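Local coordinates for fucose-binding lectin (Kordia periserrulae, PDB 6HTN), which probably serves as a fucose-binding beta-propeller lectin, holding methyl alpha-L-fucopyranoside in pockets between its blades, at residues 113-118 / 129-134; 74-79 / 92-98; 50-56 / 101-106. One frame throughout, in Å; residues are numbered along the deposited sequence.

Contact 1: residues 113-118 / 129-134; sequences QIHIRV and EYCWDG. With MFU (methyl alpha-L-fucopyranoside), chain I; MFU (methyl alpha-L-fucopyranoside), chain H.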
loop_
_atom_site.group_PDB
_atom_site.type_symbol
_atom_site.label_atom_id
_atom_site.label_comp_id
_atom_site.label_asym_id
_atom_site.label_seq_id
_atom_site.Cartn_x
_atom_site.Cartn_y
_atom_site.Cartn_z
ATOM N N GLN A 113 -1.251 31.983 -17.059
ATOM C CA GLN A 113 -0.734 31.589 -15.721
ATOM C C GLN A 113 -1.217 30.165 -15.438
ATOM O O GLN A 113 -2.425 29.910 -15.507
ATOM C CB GLN A 113 -1.210 32.538 -14.619
ATOM C CG GLN A 113 -0.862 32.101 -13.207
ATOM C CD GLN A 113 0.616 31.998 -12.973
ATOM O OE1 GLN A 113 1.334 32.984 -13.056
ATOM N NE2 GLN A 113 1.112 30.817 -12.615
ATOM N N ILE A 114 -0.279 29.292 -15.130
ATOM C CA ILE A 114 -0.641 27.901 -14.714
ATOM C C ILE A 114 -1.186 27.930 -13.295
ATOM O O ILE A 114 -0.696 28.641 -12.422
ATOM C CB ILE A 114 0.591 26.971 -14.874
ATOM C CG1 ILE A 114 0.167 25.501 -14.774
ATOM C CG2 ILE A 114 1.665 27.309 -13.890
ATOM C CD1 ILE A 114 -0.713 25.024 -15.848
ATOM N N HIS A 115 -2.154 27.060 -13.061
ATOM C CA HIS A 115 -2.725 26.745 -11.739
ATOM C C HIS A 115 -2.559 25.243 -11.540
ATOM O O HIS A 115 -2.909 24.491 -12.480
ATOM C CB HIS A 115 -4.199 27.120 -11.697
ATOM C CG HIS A 115 -4.416 28.567 -11.936
ATOM N ND1 HIS A 115 -4.442 29.472 -10.915
ATOM C CD2 HIS A 115 -4.511 29.259 -13.092
ATOM C CE1 HIS A 115 -4.597 30.707 -11.433
ATOM N NE2 HIS A 115 -4.625 30.590 -12.736
ATOM N N ILE A 116 -2.035 24.858 -10.381
ATOM C CA ILE A 116 -1.846 23.423 -10.071
ATOM C C ILE A 116 -2.532 23.089 -8.770
ATOM O O ILE A 116 -2.522 23.902 -7.844
ATOM C CB ILE A 116 -0.334 23.106 -10.003
ATOM C CG1 ILE A 116 0.446 23.636 -11.206
ATOM C CG2 ILE A 116 -0.125 21.593 -9.800
ATOM C CD1 ILE A 116 1.927 23.576 -11.006
ATOM N N ARG A 117 -3.125 21.915 -8.730
ATOM C CA ARG A 117 -3.703 21.376 -7.484
ATOM C C ARG A 117 -3.132 19.976 -7.268
ATOM O O ARG A 117 -3.180 19.139 -8.196
ATOM C CB ARG A 117 -5.236 21.358 -7.596
ATOM C CG ARG A 117 -5.869 22.732 -7.826
ATOM C CD ARG A 117 -5.692 23.619 -6.613
ATOM N NE ARG A 117 -6.377 24.913 -6.767
ATOM C CZ ARG A 117 -5.792 26.017 -7.257
ATOM N NH1 ARG A 117 -4.541 25.994 -7.720
ATOM N NH2 ARG A 117 -6.491 27.149 -7.325
ATOM N N VAL A 118 -2.622 19.751 -6.071
ATOM C CA VAL A 118 -1.978 18.474 -5.682
ATOM C C VAL A 118 -2.738 17.936 -4.473
ATOM O O VAL A 118 -3.028 18.719 -3.552
ATOM C CB VAL A 118 -0.514 18.705 -5.320
ATOM C CG1 VAL A 118 0.124 17.407 -4.841
ATOM C CG2 VAL A 118 0.246 19.260 -6.519
ATOM N N GLU A 129 -5.350 19.354 -0.014
ATOM C CA GLU A 129 -5.136 19.956 -1.346
ATOM C C GLU A 129 -4.106 21.061 -1.192
ATOM O O GLU A 129 -4.280 21.928 -0.321
ATOM C CB GLU A 129 -6.438 20.534 -1.853
ATOM C CG GLU A 129 -6.364 21.300 -3.161
ATOM C CD GLU A 129 -7.653 22.046 -3.496
ATOM O OE1 GLU A 129 -8.102 22.795 -2.590
ATOM O OE2 GLU A 129 -8.179 21.891 -4.628
ATOM N N TYR A 130 -3.080 21.039 -2.043
ATOM C CA TYR A 130 -2.066 22.091 -2.107
ATOM C C TYR A 130 -2.210 22.795 -3.439
ATOM O O TYR A 130 -2.426 22.165 -4.472
ATOM C CB TYR A 130 -0.671 21.480 -1.912
ATOM C CG TYR A 130 -0.588 20.645 -0.672
ATOM C CD1 TYR A 130 -0.669 21.231 0.569
ATOM C CD2 TYR A 130 -0.488 19.265 -0.752
ATOM C CE1 TYR A 130 -0.664 20.456 1.722
ATOM C CE2 TYR A 130 -0.476 18.488 0.402
ATOM C CZ TYR A 130 -0.586 19.085 1.636
ATOM O OH TYR A 130 -0.551 18.365 2.803
ATOM N N CYS A 131 -2.184 24.132 -3.362
ATOM C CA CYS A 131 -2.593 24.969 -4.510
ATOM C C CYS A 131 -1.468 25.901 -4.927
ATOM O O CYS A 131 -0.827 26.546 -4.048
ATOM C CB CYS A 131 -3.762 25.882 -4.128
ATOM S SG CYS A 131 -5.188 24.982 -3.476
ATOM N N TRP A 132 -1.262 25.972 -6.223
ATOM C CA TRP A 132 -0.333 26.959 -6.838
ATOM C C TRP A 132 -1.118 27.783 -7.835
ATOM O O TRP A 132 -1.720 27.255 -8.766
ATOM C CB TRP A 132 0.839 26.252 -7.536
ATOM C CG TRP A 132 1.770 27.217 -8.229
ATOM C CD1 TRP A 132 1.745 27.587 -9.530
ATOM C CD2 TRP A 132 2.892 27.857 -7.624
ATOM N NE1 TRP A 132 2.784 28.416 -9.789
ATOM C CE2 TRP A 132 3.491 28.632 -8.641
ATOM C CE3 TRP A 132 3.423 27.862 -6.346
ATOM C CZ2 TRP A 132 4.638 29.386 -8.391
ATOM C CZ3 TRP A 132 4.560 28.600 -6.095
ATOM C CH2 TRP A 132 5.154 29.350 -7.116
ATOM N N ASP A 133 -1.058 29.127 -7.652
ATOM C CA ASP A 133 -1.695 30.053 -8.621
ATOM C C ASP A 133 -0.651 31.068 -9.113
ATOM O O ASP A 133 -1.064 32.006 -9.812
ATOM C CB ASP A 133 -2.845 30.791 -7.962
ATOM C CG ASP A 133 -3.995 29.890 -7.483
ATOM O OD1 ASP A 133 -4.432 29.027 -8.251
ATOM O OD2 ASP A 133 -4.555 30.228 -6.396
ATOM N N GLY A 134 0.618 30.827 -8.844
ATOM C CA GLY A 134 1.708 31.651 -9.391
ATOM C C GLY A 134 2.554 32.355 -8.368
ATOM O O GLY A 134 3.550 32.959 -8.790
HETATM C C1 MFU I . -8.916 27.414 -4.587
HETATM C C2 MFU I . -9.027 26.240 -3.628
HETATM C C3 MFU I . -10.201 25.358 -3.994
HETATM C C4 MFU I . -10.215 24.944 -5.395
HETATM C C5 MFU I . -10.131 26.202 -6.251
HETATM C C6 MFU I . -10.121 25.952 -7.704
HETATM O O1 MFU I . -10.101 28.120 -4.224
HETATM O O2 MFU I . -9.034 26.688 -2.276
HETATM O O3 MFU I . -10.224 24.237 -3.062
HETATM O O4 MFU I . -8.978 24.198 -5.733
HETATM O O5 MFU I . -9.023 27.028 -5.886
HETATM C CM MFU I . -10.176 29.376 -4.864
HETATM C C1 MFU H . 7.975 26.459 -10.383
HETATM C C2 MFU H . 7.869 25.548 -9.162
HETATM C C3 MFU H . 6.502 25.774 -8.521
HETATM C C4 MFU H . 5.432 25.457 -9.517
HETATM C C5 MFU H . 5.607 26.415 -10.727
HETATM C C6 MFU H . 4.565 26.147 -11.785
HETATM O O1 MFU H . 7.994 27.798 -9.858
HETATM O O2 MFU H . 8.933 25.900 -8.273
HETATM O O3 MFU H . 6.421 24.983 -7.330
HETATM O O4 MFU H . 5.510 24.133 -10.029
HETATM O O5 MFU H . 6.947 26.150 -11.306
HETATM C CM MFU H . 8.018 28.690 -10.987
HETATM O O HOH W 1 3.885 30.003 -12.013
#
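The guanidinium of Arg117 lies across Cys131, whose SG and CB sit over one of its faces. Its edge is ringed by acceptors. NH2 reaches Asp133 OD1 on the syn lone pair at 2.9 Å, and NH1 meets the same oxygen from above the carboxylate plane. This is an end-on salt bridge, two nitrogens to one atom. The planes of the two groups stand 62° apart. Also at its edge, the guanidinium meets the fucoside of chain I: NE donates to O4 and NH2 to O5. Glu129 takes the sugar's O3 on OE1 at 2.6 Å and its O4 on OE2. Its carboxylate is nearly perpendicular to the guanidinium. CG of Glu129 is anti to the backbone N (chi1 175°) and the chain runs on extended to the sugar.

The His115 ring meets Asp133 edge-on, ND1 to OD1 at 2.7 Å and almost straight (171°). Asp133 OD1 thus accepts three bonds, which fixes the carboxylate, while Tyr138 OH holds OD2. The Trp132 indole serves the other sugar. MFU C4 of chain H lies over the centre of one face, 3.8 Å above the plane. Gly134 N is on the opposite face, near the rim. At the edge, a water accepts from Trp132 NE1 and Gln113 NE2.

Two antiparallel hydrogen-bonded pairs, Ile116 with Trp132 and Val118 with Tyr130, flank the non-hydrogen-bonded pair Arg117 with Cys131. Arg117 and Cys131 face one sugar; Ile116 and Trp132 face the other. The hairpin of strands 114-121 and 127-132 forms the middle of a four-stranded propeller blade, between strands 103-108 and 138-139.

Contact 2: residues 74-79 / 92-98; sequences DGKIIE and LTGQFYG. Unlike the reference sequence in segment 74-79: Asp74 (reference Asn). With MFU (methyl alpha-L-fucopyranoside), chain H.
Asp74 O lies 4.2 Å from Tyr97 CE1, oblique to the ring. Asp74, which differs from the reference sequence, also accepts from Lys76 N through OD1 in an Asx turn. Gly75 O then receives Gly98 N at 3.0 Å. The extended chain of Lys76 brings CE over one face of the Tyr97 ring, toward its rim. CE stands 3.8 Å from the ring centroid, a CH-pi contact, and NZ makes an off-centre cation-pi contact. A water joins NZ to Tyr97 OH, which also bonds Asp124 of the third subunit. Ile77 is held on both backbone sides: its N donates to Phe96 O, and its O accepts from Gly94 N, in the type II turn 92-95. Its CG2 packs on Leu92 CD2 at 4.2 Å. Glu79 N donates to Thr93 OG1 at 2.9 Å, nearly straight (172°). With OG1 beside the backbone N (chi1 -62°), the hydroxyl turns to this amide. Glu79 OE1 accepts from Leu92 N and from O3 of the fucoside; OE2 accepts from O4.

Leu92 N and Tyr69 OH, which bonds OE2, probably help position the Glu79 carboxylate for the sugar. The loop after strand 87-89 thereby contributes to the pocket.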
loop_
_atom_site.group_PDB
_atom_site.type_symbol
_atom_site.label_atom_id
_atom_site.label_comp_id
_atom_site.label_asym_id
_atom_site.label_seq_id
_atom_site.Cartn_x
_atom_site.Cartn_y
_atom_site.Cartn_z
ATOM N N ASP A 74 12.169 11.315 2.998
ATOM C CA ASP A 74 11.875 11.908 4.332
ATOM C C ASP A 74 10.369 11.948 4.653
ATOM O O ASP A 74 9.972 12.573 5.651
ATOM C CB ASP A 74 12.425 13.328 4.413
ATOM C CG ASP A 74 11.834 14.258 3.346
ATOM O OD1 ASP A 74 11.067 13.786 2.424
ATOM O OD2 ASP A 74 12.216 15.471 3.382
ATOM N N GLY A 75 9.531 11.295 3.846
ATOM C CA GLY A 75 8.083 11.294 4.113
ATOM C C GLY A 75 7.385 12.541 3.615
ATOM O O GLY A 75 6.180 12.669 3.847
ATOM N N LYS A 76 8.084 13.460 2.962
ATOM C CA LYS A 76 7.466 14.716 2.511
ATOM C C LYS A 76 7.303 14.711 1.002
ATOM O O LYS A 76 8.092 14.069 0.273
ATOM C CB LYS A 76 8.300 15.896 2.979
ATOM C CG LYS A 76 8.319 15.956 4.505
ATOM C CD LYS A 76 8.569 17.288 5.097
ATOM C CE LYS A 76 8.546 17.306 6.590
ATOM N NZ LYS A 76 9.401 18.376 7.138
ATOM N N ILE A 77 6.287 15.399 0.525
ATOM C CA ILE A 77 6.038 15.521 -0.920
ATOM C C ILE A 77 7.231 16.184 -1.605
ATOM O O ILE A 77 7.721 17.221 -1.124
ATOM C CB ILE A 77 4.703 16.222 -1.243
ATOM C CG1 ILE A 77 3.549 15.416 -0.628
ATOM C CG2 ILE A 77 4.531 16.397 -2.740
ATOM C CD1 ILE A 77 2.232 16.177 -0.521
ATOM N N ILE A 78 7.675 15.573 -2.704
ATOM C CA ILE A 78 8.703 16.160 -3.599
ATOM C C ILE A 78 8.028 16.533 -4.907
ATOM O O ILE A 78 7.143 15.799 -5.386
ATOM C CB ILE A 78 9.895 15.218 -3.810
ATOM C CG1 ILE A 78 9.517 13.920 -4.513
ATOM C CG2 ILE A 78 10.560 14.935 -2.482
ATOM C CD1 ILE A 78 10.739 13.111 -4.966
ATOM N N GLU A 79 8.424 17.671 -5.464
ATOM C CA GLU A 79 7.934 18.165 -6.747
ATOM C C GLU A 79 9.135 18.203 -7.717
ATOM O O GLU A 79 10.100 18.868 -7.358
ATOM C CB GLU A 79 7.329 19.545 -6.590
ATOM C CG GLU A 79 6.916 20.150 -7.939
ATOM C CD GLU A 79 6.399 21.579 -7.855
ATOM O OE1 GLU A 79 7.023 22.386 -7.106
ATOM O OE2 GLU A 79 5.421 21.899 -8.603
ATOM N N LEU A 92 7.365 23.278 -4.015
ATOM C CA LEU A 92 6.525 22.471 -3.081
ATOM C C LEU A 92 7.394 21.536 -2.249
ATOM O O LEU A 92 6.989 21.153 -1.165
ATOM C CB LEU A 92 5.452 21.704 -3.848
ATOM C CG LEU A 92 4.441 20.933 -2.969
ATOM C CD1 LEU A 92 3.721 21.878 -1.993
ATOM C CD2 LEU A 92 3.386 20.297 -3.854
ATOM N N THR A 93 8.550 21.103 -2.777
ATOM C CA THR A 93 9.341 20.040 -2.158
ATOM C C THR A 93 9.627 20.356 -0.681
ATOM O O THR A 93 10.087 21.471 -0.347
ATOM C CB THR A 93 10.653 19.845 -2.903
ATOM O OG1 THR A 93 10.336 19.445 -4.228
ATOM C CG2 THR A 93 11.577 18.865 -2.200
ATOM N N GLY A 94 9.363 19.395 0.178
ATOM C CA GLY A 94 9.740 19.439 1.580
ATOM C C GLY A 94 8.775 20.216 2.462
ATOM O O GLY A 94 9.017 20.294 3.669
ATOM N N GLN A 95 7.696 20.781 1.945
ATOM C CA GLN A 95 6.756 21.585 2.768
ATOM C C GLN A 95 5.790 20.701 3.583
ATOM O O GLN A 95 5.428 21.084 4.712
ATOM C CB GLN A 95 5.997 22.588 1.920
ATOM C CG GLN A 95 6.904 23.658 1.301
ATOM C CD GLN A 95 6.074 24.805 0.759
ATOM O OE1 GLN A 95 5.183 25.310 1.461
ATOM N NE2 GLN A 95 6.366 25.248 -0.458
ATOM N N PHE A 96 5.314 19.582 3.022
ATOM C CA PHE A 96 4.200 18.838 3.627
ATOM C C PHE A 96 4.502 17.350 3.657
ATOM O O PHE A 96 5.057 16.785 2.708
ATOM C CB PHE A 96 2.914 19.074 2.829
ATOM C CG PHE A 96 2.528 20.529 2.743
ATOM C CD1 PHE A 96 2.002 21.173 3.852
ATOM C CD2 PHE A 96 2.703 21.230 1.580
ATOM C CE1 PHE A 96 1.644 22.514 3.786
ATOM C CE2 PHE A 96 2.367 22.578 1.517
ATOM C CZ PHE A 96 1.842 23.203 2.603
ATOM N N TYR A 97 4.027 16.702 4.720
ATOM C CA TYR A 97 4.054 15.238 4.799
ATOM C C TYR A 97 3.029 14.655 3.863
ATOM O O TYR A 97 1.905 15.180 3.771
ATOM C CB TYR A 97 3.738 14.759 6.214
ATOM C CG TYR A 97 4.864 14.977 7.194
ATOM C CD1 TYR A 97 6.014 14.213 7.143
ATOM C CD2 TYR A 97 4.754 15.915 8.188
ATOM C CE1 TYR A 97 7.038 14.378 8.057
ATOM C CE2 TYR A 97 5.760 16.096 9.128
ATOM C CZ TYR A 97 6.918 15.328 9.052
ATOM O OH TYR A 97 7.894 15.522 10.002
ATOM N N GLY A 98 3.385 13.567 3.194
ATOM C CA GLY A 98 2.448 12.825 2.350
ATOM C C GLY A 98 2.463 11.378 2.688
ATOM O O GLY A 98 3.522 10.820 2.903
HETATM C C1 MFU H . 7.975 26.459 -10.383
HETATM C C2 MFU H . 7.869 25.548 -9.162
HETATM C C3 MFU H . 6.502 25.774 -8.521
HETATM C C4 MFU H . 5.432 25.457 -9.517
HETATM C C5 MFU H . 5.607 26.415 -10.727
HETATM C C6 MFU H . 4.565 26.147 -11.785
HETATM O O1 MFU H . 7.994 27.798 -9.858
HETATM O O2 MFU H . 8.933 25.900 -8.273
HETATM O O3 MFU H . 6.421 24.983 -7.330
HETATM O O4 MFU H . 5.510 24.133 -10.029
HETATM O O5 MFU H . 6.947 26.150 -11.306
HETATM C CM MFU H . 8.018 28.690 -10.987
HETATM O O HOH W 2 9.122 18.004 9.847
HETATM O O HOH W 3 11.439 19.811 4.977
HETATM O O HOH W 4 5.893 19.001 0.147
#

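Contact 3: residues 50-56 / 101-106; sequences SGAGATS and TPDATS
Thr55 and Ser106 meet between two blades of the beta-propeller, where the innermost strand of each blade lines the central axis. Strands 53-56 and 103-106 run almost parallel, 8° apart, with their axes 5.4 Å from each other at closest approach. They belong to separate sheets: Thr55 bonds by its backbone to Arg67, and Thr105 to Arg117.

Van der Waals contacts come first. Thr101 lays CG2 against the backbone of Gly51, 3.4 Å from its C atom. Further along, Thr55 CG2 reaches Ala104 CB at 4.2 Å. Pro102 CD comes near Ser50 OG. A separate kind is the CA-H...O contact of Gly53, whose CA is 3.3 Å from Pro102 O. The backbones approach closely here, Gly53 CA to Asp103 CA being 4.9 Å.

Polar contacts sit towards both ends. At one, Gly51 N gives only a weak bond to Thr101 OG1. Ser50 OG donates to Gly51 O in the carbonyl plane, on a lone pair, and itself accepts from Ile71 N. At the other end a water donates to Ser56 O and, weakly, to Ser106 O; it also bonds Ser106 OG. On the far side of strand 103-106, Thr105 bonds Ser5 of the second subunit. OG1 of Thr55, anti to its own N (chi1 -167°), meets Ser106 OG at 2.7 Å.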
loop_
_atom_site.group_PDB
_atom_site.type_symbol
_atom_site.label_atom_id
_atom_site.label_comp_id
_atom_site.label_asym_id
_atom_site.label_seq_id
_atom_site.Cartn_x
_atom_site.Cartn_y
_atom_site.Cartn_z
ATOM N N SER A 50 7.078 6.445 -2.975
ATOM C CA SER A 50 5.748 6.237 -3.571
ATOM C C SER A 50 5.874 6.285 -5.088
ATOM O O SER A 50 6.910 6.693 -5.590
ATOM C CB SER A 50 4.762 7.266 -3.065
ATOM O OG SER A 50 5.026 8.522 -3.703
ATOM N N GLY A 51 4.747 5.990 -5.712
ATOM C CA GLY A 51 4.569 6.344 -7.120
ATOM C C GLY A 51 4.488 7.836 -7.279
ATOM O O GLY A 51 4.611 8.610 -6.336
ATOM N N ALA A 52 4.263 8.274 -8.505
ATOM C CA ALA A 52 4.282 9.700 -8.829
ATOM C C ALA A 52 2.980 10.065 -9.532
ATOM O O ALA A 52 2.445 9.279 -10.316
ATOM C CB ALA A 52 5.485 9.982 -9.660
ATOM N N GLY A 53 2.436 11.183 -9.159
ATOM C CA GLY A 53 1.364 11.820 -9.929
ATOM C C GLY A 53 1.992 12.826 -10.869
ATOM O O GLY A 53 3.066 13.352 -10.555
ATOM N N ALA A 54 1.383 13.008 -12.015
ATOM C CA ALA A 54 1.965 13.918 -13.006
ATOM C C ALA A 54 0.890 14.795 -13.629
ATOM O O ALA A 54 -0.241 14.303 -13.884
ATOM C CB ALA A 54 2.686 13.096 -14.046
ATOM N N THR A 55 1.315 15.977 -14.038
ATOM C CA THR A 55 0.463 16.888 -14.833
ATOM C C THR A 55 1.397 17.609 -15.813
ATOM O O THR A 55 2.610 17.699 -15.556
ATOM C CB THR A 55 -0.337 17.827 -13.908
ATOM O OG1 THR A 55 -1.335 18.438 -14.761
ATOM C CG2 THR A 55 0.509 18.814 -13.166
ATOM N N SER A 56 0.842 18.151 -16.883
ATOM C CA SER A 56 1.663 18.887 -17.865
ATOM C C SER A 56 0.799 19.911 -18.564
ATOM O O SER A 56 -0.432 19.783 -18.560
ATOM C CB SER A 56 2.281 17.920 -18.846
ATOM O OG SER A 56 1.321 17.240 -19.609
ATOM N N THR A 101 0.383 8.309 -2.655
ATOM C CA THR A 101 0.889 8.732 -3.967
ATOM C C THR A 101 0.080 9.954 -4.346
ATOM O O THR A 101 -1.129 9.837 -4.508
ATOM C CB THR A 101 0.783 7.655 -5.030
ATOM O OG1 THR A 101 1.614 6.552 -4.654
ATOM C CG2 THR A 101 1.187 8.173 -6.391
ATOM N N PRO A 102 0.707 11.126 -4.543
ATOM C CA PRO A 102 -0.092 12.326 -4.793
ATOM C C PRO A 102 -0.781 12.269 -6.139
ATOM O O PRO A 102 -0.277 11.650 -7.117
ATOM C CB PRO A 102 0.938 13.452 -4.799
ATOM C CG PRO A 102 2.092 12.921 -3.968
ATOM C CD PRO A 102 2.114 11.461 -4.258
ATOM N N ASP A 103 -1.950 12.899 -6.187
ATOM C CA ASP A 103 -2.647 13.197 -7.445
ATOM C C ASP A 103 -2.402 14.661 -7.792
ATOM O O ASP A 103 -2.259 15.481 -6.886
ATOM C CB ASP A 103 -4.162 13.008 -7.299
ATOM C CG ASP A 103 -4.574 11.542 -7.259
ATOM O OD1 ASP A 103 -4.022 10.743 -8.036
ATOM O OD2 ASP A 103 -5.454 11.208 -6.386
ATOM N N ALA A 104 -2.407 14.963 -9.071
ATOM C CA ALA A 104 -2.204 16.364 -9.496
ATOM C C ALA A 104 -3.011 16.650 -10.751
ATOM O O ALA A 104 -3.227 15.764 -11.578
ATOM C CB ALA A 104 -0.760 16.647 -9.769
ATOM N N THR A 105 -3.497 17.894 -10.843
ATOM C CA THR A 105 -4.135 18.389 -12.077
ATOM C C THR A 105 -3.730 19.867 -12.226
ATOM O O THR A 105 -3.227 20.470 -11.271
ATOM C CB THR A 105 -5.649 18.161 -12.077
ATOM O OG1 THR A 105 -6.163 18.415 -13.394
ATOM C CG2 THR A 105 -6.343 19.042 -11.072
ATOM N N SER A 106 -3.894 20.399 -13.457
ATOM C CA SER A 106 -3.467 21.785 -13.699
ATOM C C SER A 106 -4.304 22.348 -14.852
ATOM O O SER A 106 -4.863 21.585 -15.647
ATOM C CB SER A 106 -1.987 21.855 -14.027
ATOM O OG SER A 106 -1.670 21.135 -15.161
HETATM O O HOH W 5 -2.590 21.169 -17.804
#

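How the contacts relate
Contacts 1 and 2 share the fucoside of chain H, which lies between two blades. Trp132 of contact 1 and Glu79 of contact 2 approach it from neighbouring blades, and Arg67, Ala91 and Trp137 complete its hydrogen bonds. The centres of contacts 1 and 2 are about 15 Å apart, yet the two touch. The Tyr130 and Phe96 rings stack, with Tyr130 CE1 3.4 Å from Phe96 CG, and Tyr130 CE2 is 3.7 Å from Ile77 CD1. Contact 3 lies nearer the middle of the chain, its centre 12 Å from that of contact 1. It joins contact 1 through the blade sheet, where Arg117 N probably bonds Thr105 O at 2.9 Å. Contacts 2 and 3 adjoin in sequence without further touch.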